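Excinuclease ABC, subunit A. (Deinococcus radiodurans, PDB 2VF7) is a UvrA-family ATPase of the ABC superfamily that binds zinc and DNA and probably takes part in recognising DNA damage for excision repair. Local coordinates at residues W184-G189 with K275-G280; V206-L211 with H217-T222. The protein carries 1 engineered substitution. All coordinates share one frame; numbering follows the deposited sequence. Where two conformers were deposited one is given.

Contact 1 of 2, residues W184-G189 with K275-G280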
loop_
_atom_site.group_PDB
_atom_site.type_symbol
_atom_site.label_atom_id
_atom_site.label_comp_id
_atom_site.label_asym_id
_atom_site.label_seq_id
_atom_site.Cartn_x
_atom_site.Cartn_y
_atom_site.Cartn_z
ATOM N N TRP A 184 31.617 -16.584 6.470
ATOM C CA TRP A 184 30.939 -16.717 5.176
ATOM C C TRP A 184 29.610 -17.495 5.307
ATOM O O TRP A 184 29.432 -18.264 6.253
ATOM C CB TRP A 184 31.873 -17.344 4.136
ATOM C CG TRP A 184 32.602 -16.330 3.342
ATOM C CD1 TRP A 184 32.228 -15.022 3.132
ATOM C CD2 TRP A 184 33.812 -16.522 2.601
ATOM N NE1 TRP A 184 33.135 -14.395 2.326
ATOM C CE2 TRP A 184 34.129 -15.282 1.995
ATOM C CE3 TRP A 184 34.672 -17.616 2.397
ATOM C CZ2 TRP A 184 35.267 -15.107 1.197
ATOM C CZ3 TRP A 184 35.794 -17.442 1.604
ATOM C CH2 TRP A 184 36.087 -16.194 1.020
ATOM N N PRO A 185 28.679 -17.306 4.356
ATOM C CA PRO A 185 27.351 -17.894 4.508
ATOM C C PRO A 185 27.368 -19.409 4.600
ATOM O O PRO A 185 28.308 -20.054 4.137
ATOM C CB PRO A 185 26.621 -17.462 3.232
ATOM C CG PRO A 185 27.384 -16.321 2.710
ATOM C CD PRO A 185 28.794 -16.544 3.095
ATOM N N GLN A 186 26.330 -19.969 5.206
ATOM C CA GLN A 186 26.168 -21.412 5.264
ATOM C C GLN A 186 25.748 -21.886 3.890
ATOM O O GLN A 186 25.469 -21.069 3.002
ATOM C CB GLN A 186 25.128 -21.806 6.315
ATOM C CG GLN A 186 25.547 -21.481 7.766
ATOM C CD GLN A 186 24.450 -21.777 8.777
ATOM O OE1 GLN A 186 23.339 -21.233 8.696
ATOM N NE2 GLN A 186 24.760 -22.630 9.751
ATOM N N ALA A 187 25.720 -23.207 3.721
ATOM C CA ALA A 187 25.409 -23.855 2.450
ATOM C C ALA A 187 26.077 -23.158 1.265
ATOM O O ALA A 187 27.218 -22.733 1.377
ATOM C CB ALA A 187 23.894 -24.022 2.259
ATOM N N TRP A 188 25.366 -23.049 0.151
ATOM C CA TRP A 188 25.933 -22.664 -1.143
ATOM C C TRP A 188 26.750 -21.359 -1.216
ATOM O O TRP A 188 27.759 -21.320 -1.907
ATOM C CB TRP A 188 24.836 -22.660 -2.214
ATOM C CG TRP A 188 25.362 -22.525 -3.607
ATOM C CD1 TRP A 188 25.714 -23.537 -4.474
ATOM C CD2 TRP A 188 25.610 -21.299 -4.298
ATOM N NE1 TRP A 188 26.167 -23.000 -5.676
ATOM C CE2 TRP A 188 26.104 -21.632 -5.592
ATOM C CE3 TRP A 188 25.461 -19.947 -3.954
ATOM C CZ2 TRP A 188 26.440 -20.673 -6.520
ATOM C CZ3 TRP A 188 25.804 -19.008 -4.872
ATOM C CH2 TRP A 188 26.281 -19.368 -6.148
ATOM N N GLY A 189 26.302 -20.298 -0.542
ATOM C CA GLY A 189 27.021 -19.018 -0.570
ATOM C C GLY A 189 28.449 -19.115 -0.052
ATOM O O GLY A 189 29.326 -18.398 -0.502
ATOM N N LYS A 275 20.549 -12.261 11.436
ATOM C CA LYS A 275 21.189 -11.127 12.097
ATOM C C LYS A 275 21.943 -11.604 13.337
ATOM O O LYS A 275 23.013 -11.086 13.660
ATOM C CB LYS A 275 20.130 -10.088 12.489
ATOM C CG LYS A 275 20.679 -8.742 12.918
ATOM C CD LYS A 275 19.610 -7.914 13.623
ATOM C CE LYS A 275 20.130 -6.535 14.073
ATOM N NZ LYS A 275 20.407 -5.598 12.942
ATOM N N LYS A 276 21.378 -12.603 14.012
ATOM C CA LYS A 276 21.947 -13.150 15.231
ATOM C C LYS A 276 23.150 -14.056 14.947
ATOM O O LYS A 276 24.069 -14.130 15.755
ATOM C CB LYS A 276 20.865 -13.893 16.024
ATOM C CG LYS A 276 20.986 -13.735 17.536
ATOM C CD LYS A 276 19.615 -13.627 18.209
ATOM C CE LYS A 276 19.760 -13.469 19.734
ATOM N NZ LYS A 276 18.467 -13.198 20.443
ATOM N N ARG A 277 23.138 -14.739 13.801
ATOM C CA ARG A 277 24.261 -15.590 13.375
ATOM C C ARG A 277 25.471 -14.721 13.047
ATOM O O ARG A 277 26.542 -14.876 13.636
ATOM C CB ARG A 277 23.885 -16.421 12.142
ATOM C CG ARG A 277 24.998 -17.309 11.650
ATOM C CD ARG A 277 24.940 -17.489 10.141
ATOM N NE ARG A 277 26.129 -18.201 9.664
ATOM C CZ ARG A 277 27.101 -17.677 8.910
ATOM N NH1 ARG A 277 27.037 -16.406 8.490
ATOM N NH2 ARG A 277 28.142 -18.445 8.557
ATOM N N VAL A 278 25.262 -13.817 12.090
ATOM C CA VAL A 278 26.214 -12.783 11.676
ATOM C C VAL A 278 26.872 -12.049 12.861
ATOM O O VAL A 278 28.085 -11.819 12.877
ATOM C CB VAL A 278 25.500 -11.826 10.664
ATOM C CG1 VAL A 278 25.835 -10.371 10.874
ATOM C CG2 VAL A 278 25.795 -12.272 9.235
ATOM N N GLN A 279 26.062 -11.732 13.864
ATOM C CA GLN A 279 26.518 -11.011 15.041
ATOM C C GLN A 279 27.495 -11.827 15.889
ATOM O O GLN A 279 28.259 -11.261 16.647
ATOM C CB GLN A 279 25.316 -10.562 15.872
ATOM C CG GLN A 279 25.429 -9.156 16.448
ATOM C CD GLN A 279 24.083 -8.600 16.901
ATOM O OE1 GLN A 279 23.018 -9.141 16.562
ATOM N NE2 GLN A 279 24.123 -7.510 17.675
ATOM N N GLY A 280 27.471 -13.153 15.748
ATOM C CA GLY A 280 28.461 -14.019 16.397
ATOM C C GLY A 280 29.904 -13.864 15.902
ATOM O O GLY A 280 30.842 -14.300 16.571
#
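The carbonyl oxygen of Trp184 takes a hydrogen bond from Arg277, whose NH2 stands 2.6 Å from Trp184 O. The bond is bent, with an N-H...O angle of 135°; NH2 sits above the carbonyl plane, and the oxygen is tilted from the guanidinium plane. A main-chain acceptor in a loop suits a long arginine, which can reach it from a separate helix. The Trp184 side chain sets out from the backbone away from the 275-280 segment, and its NE1 is hydrogen-bonded to Ser256 O. Pro185 C lies 4.1 Å from Arg277 NH2. Next, Gln186 places its backbone N over one face of the guanidinium, while its aliphatic CG comes 3.8 Å from Arg277 NE. The two chains pass one another running opposite ways, the amide plane turned 32° from the guanidinium. Arg277 carries CG anti to its own N (chi1 180°) and then bends at chi2, which brings its head against the loop. NE is buried here without a polar partner, so across this contact the hydrogen bonding comes from NH2. Within the UvrA DNA-binding domain, the contact joins the loop entering helix 187-199 to helix 272-278; Pro185 also touches His261 of helix 258-268, and Val278 packs on Thr265 and Phe266 there.

Contact 2 of 2, residues V206-L211 with H217-T222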
loop_
_atom_site.group_PDB
_atom_site.type_symbol
_atom_site.label_atom_id
_atom_site.label_comp_id
_atom_site.label_asym_id
_atom_site.label_seq_id
_atom_site.Cartn_x
_atom_site.Cartn_y
_atom_site.Cartn_z
ATOM N N VAL A 206 44.752 -26.106 2.209
ATOM C CA VAL A 206 45.928 -25.910 3.080
ATOM C C VAL A 206 45.468 -25.156 4.328
ATOM O O VAL A 206 44.643 -24.257 4.219
ATOM C CB VAL A 206 46.998 -25.120 2.291
ATOM C CG1 VAL A 206 47.448 -23.848 3.016
ATOM C CG2 VAL A 206 48.163 -26.030 1.901
ATOM N N PRO A 207 45.977 -25.510 5.524
ATOM C CA PRO A 207 45.403 -24.825 6.696
ATOM C C PRO A 207 45.570 -23.291 6.652
ATOM O O PRO A 207 46.581 -22.774 6.135
ATOM C CB PRO A 207 46.176 -25.434 7.874
ATOM C CG PRO A 207 46.752 -26.712 7.325
ATOM C CD PRO A 207 47.042 -26.464 5.916
ATOM N N TRP A 208 44.581 -22.583 7.190
ATOM C CA TRP A 208 44.521 -21.129 7.086
ATOM C C TRP A 208 45.879 -20.463 7.461
ATOM O O TRP A 208 46.527 -19.824 6.623
ATOM C CB TRP A 208 43.333 -20.609 7.912
ATOM C CG TRP A 208 43.152 -19.117 7.881
ATOM C CD1 TRP A 208 43.524 -18.241 8.850
ATOM C CD2 TRP A 208 42.561 -18.325 6.830
ATOM N NE1 TRP A 208 43.209 -16.960 8.480
ATOM C CE2 TRP A 208 42.620 -16.977 7.244
ATOM C CE3 TRP A 208 42.007 -18.621 5.577
ATOM C CZ2 TRP A 208 42.124 -15.920 6.462
ATOM C CZ3 TRP A 208 41.516 -17.555 4.786
ATOM C CH2 TRP A 208 41.593 -16.224 5.238
ATOM N N ARG A 209 46.327 -20.665 8.691
ATOM C CA ARG A 209 47.575 -20.069 9.204
ATOM C C ARG A 209 48.840 -20.257 8.336
ATOM O O ARG A 209 49.838 -19.562 8.523
ATOM C CB ARG A 209 47.824 -20.581 10.619
ATOM C CG ARG A 209 48.476 -21.940 10.653
ATOM C CD ARG A 209 47.888 -22.862 11.698
ATOM N NE ARG A 209 47.737 -22.281 13.035
ATOM C CZ ARG A 209 47.169 -22.934 14.046
ATOM N NH1 ARG A 209 46.734 -24.177 13.852
ATOM N NH2 ARG A 209 47.044 -22.361 15.247
ATOM N N GLU A 210 48.783 -21.189 7.389
ATOM C CA GLU A 210 49.894 -21.469 6.476
ATOM C C GLU A 210 49.866 -20.584 5.242
ATOM O O GLU A 210 50.832 -20.543 4.481
ATOM C CB GLU A 210 49.895 -22.951 6.049
ATOM C CG GLU A 210 50.048 -23.980 7.191
ATOM C CD GLU A 210 51.126 -23.597 8.195
ATOM O OE1 GLU A 210 50.832 -23.520 9.402
ATOM O OE2 GLU A 210 52.272 -23.351 7.791
ATOM N N LEU A 211 48.761 -19.876 5.032
ATOM C CA LEU A 211 48.659 -18.959 3.889
ATOM C C LEU A 211 49.408 -17.676 4.226
ATOM O O LEU A 211 49.480 -17.305 5.402
ATOM C CB LEU A 211 47.187 -18.667 3.556
ATOM C CG LEU A 211 46.298 -19.815 3.023
ATOM C CD1 LEU A 211 44.870 -19.352 2.846
ATOM C CD2 LEU A 211 46.805 -20.348 1.699
ATOM N N HIS A 217 44.870 -11.401 4.807
ATOM C CA HIS A 217 44.312 -10.060 4.895
ATOM C C HIS A 217 43.304 -9.758 3.778
ATOM O O HIS A 217 42.186 -9.311 4.054
ATOM C CB HIS A 217 45.431 -9.021 4.888
ATOM C CG HIS A 217 45.009 -7.691 5.426
ATOM N ND1 HIS A 217 44.744 -6.609 4.614
ATOM C CD2 HIS A 217 44.791 -7.272 6.697
ATOM C CE1 HIS A 217 44.381 -5.581 5.360
ATOM N NE2 HIS A 217 44.404 -5.956 6.628
ATOM N N TRP A 218 43.701 -9.998 2.530
ATOM C CA TRP A 218 42.843 -9.763 1.353
ATOM C C TRP A 218 41.489 -10.463 1.456
ATOM O O TRP A 218 40.441 -9.828 1.377
ATOM C CB TRP A 218 43.564 -10.228 0.092
ATOM C CG TRP A 218 42.937 -9.758 -1.164
ATOM C CD1 TRP A 218 43.155 -8.565 -1.779
ATOM C CD2 TRP A 218 41.994 -10.466 -1.975
ATOM N NE1 TRP A 218 42.403 -8.475 -2.921
ATOM C CE2 TRP A 218 41.682 -9.630 -3.072
ATOM C CE3 TRP A 218 41.389 -11.725 -1.890
ATOM C CZ2 TRP A 218 40.781 -10.002 -4.071
ATOM C CZ3 TRP A 218 40.489 -12.099 -2.888
ATOM C CH2 TRP A 218 40.200 -11.238 -3.968
ATOM N N ILE A 219 41.525 -11.778 1.652
ATOM C CA ILE A 219 40.328 -12.602 1.793
ATOM C C ILE A 219 39.340 -12.023 2.810
ATOM O O ILE A 219 38.129 -11.953 2.562
ATOM C CB ILE A 219 40.730 -14.057 2.162
ATOM C CG1 ILE A 219 41.511 -14.670 0.997
ATOM C CG2 ILE A 219 39.509 -14.906 2.539
ATOM C CD1 ILE A 219 42.082 -16.025 1.263
ATOM N N LEU A 220 39.889 -11.616 3.952
ATOM C CA LEU A 220 39.126 -11.129 5.101
ATOM C C LEU A 220 38.701 -9.656 5.007
ATOM O O LEU A 220 37.604 -9.320 5.430
ATOM C CB LEU A 220 39.939 -11.363 6.373
ATOM C CG LEU A 220 39.684 -12.523 7.339
ATOM C CD1 LEU A 220 39.123 -13.808 6.710
ATOM C CD2 LEU A 220 40.976 -12.818 8.097
ATOM N N PHE A 221 39.547 -8.788 4.448
ATOM C CA PHE A 221 39.338 -7.330 4.555
ATOM C C PHE A 221 39.176 -6.487 3.260
ATOM O O PHE A 221 38.728 -5.327 3.334
ATOM C CB PHE A 221 40.385 -6.700 5.487
ATOM C CG PHE A 221 40.383 -7.284 6.882
ATOM C CD1 PHE A 221 39.403 -6.932 7.805
ATOM C CD2 PHE A 221 41.365 -8.198 7.269
ATOM C CE1 PHE A 221 39.401 -7.478 9.103
ATOM C CE2 PHE A 221 41.378 -8.750 8.563
ATOM C CZ PHE A 221 40.390 -8.393 9.484
ATOM N N THR A 222 39.541 -7.034 2.102
ATOM C CA THR A 222 39.469 -6.279 0.850
ATOM C C THR A 222 38.086 -5.686 0.575
ATOM O O THR A 222 37.089 -6.215 1.056
ATOM C CB THR A 222 39.956 -7.107 -0.369
ATOM O OG1 THR A 222 40.126 -6.245 -1.493
ATOM C CG2 THR A 222 38.981 -8.212 -0.742
#
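Trp208 drives its six-membered ring toward Ile219 and Leu220, two neighbours on helix 213-221. From CB the side chain sets out toward the helix, and with CG trans to the main-chain nitrogen (chi1 -180°) the indole extends across to it. On the pyrrole side, NE1 is engaged by Glu165 OE2, a partner that satisfies the one polar atom of a buried ring. Beyond it, Trp208 CZ2 meets both methyls of Leu220, CD1 and CD2 each at 3.7 Å. The outermost atom, Trp208 CH2, comes 3.7 Å from Ile219 CG2, which lies at the ring's edge and in its plane. Trp208 CZ3 then reaches Ile219 CD1 at 3.9 Å. In the UvrA DNA-binding domain this packing folds a 3-10 turn, 208-210, back on the helix that follows it closely in the chain. Branched aliphatic residues suit the helix side, since their methyls offer several apolar contacts to the six-membered ring. With only an alanine's methyl in place of the Trp208 indole, Ile219 and Leu220 would probably face a gap and Glu165 would lose its indole N-H partner. Val169 and Ile176, from loops, also touch the Trp208 side chain, and Leu220 packs on Ala258 at the start of helix 258-268.

Overall arrangement
Both contacts lie within the UvrA DNA-binding domain, with centres about 18 Å apart, and contact 2 is nested in the chain between the two segments of contact 1. They meet directly: Trp184 CH2 packs 4.0 Å from Ile219 CG2, so the methyl that meets Trp208 also meets the other tryptophan. Contact 1 joins distant parts of the chain through a polar bond; contact 2 is local and apolar. Helix 258-268 touches both, through Pro185 and Val278 in one and Leu220 in the other. The centre of contact 1 is about 26 Å and that of contact 2 about 44 Å from the chain's centre, and both are away from the ADP and zinc sites.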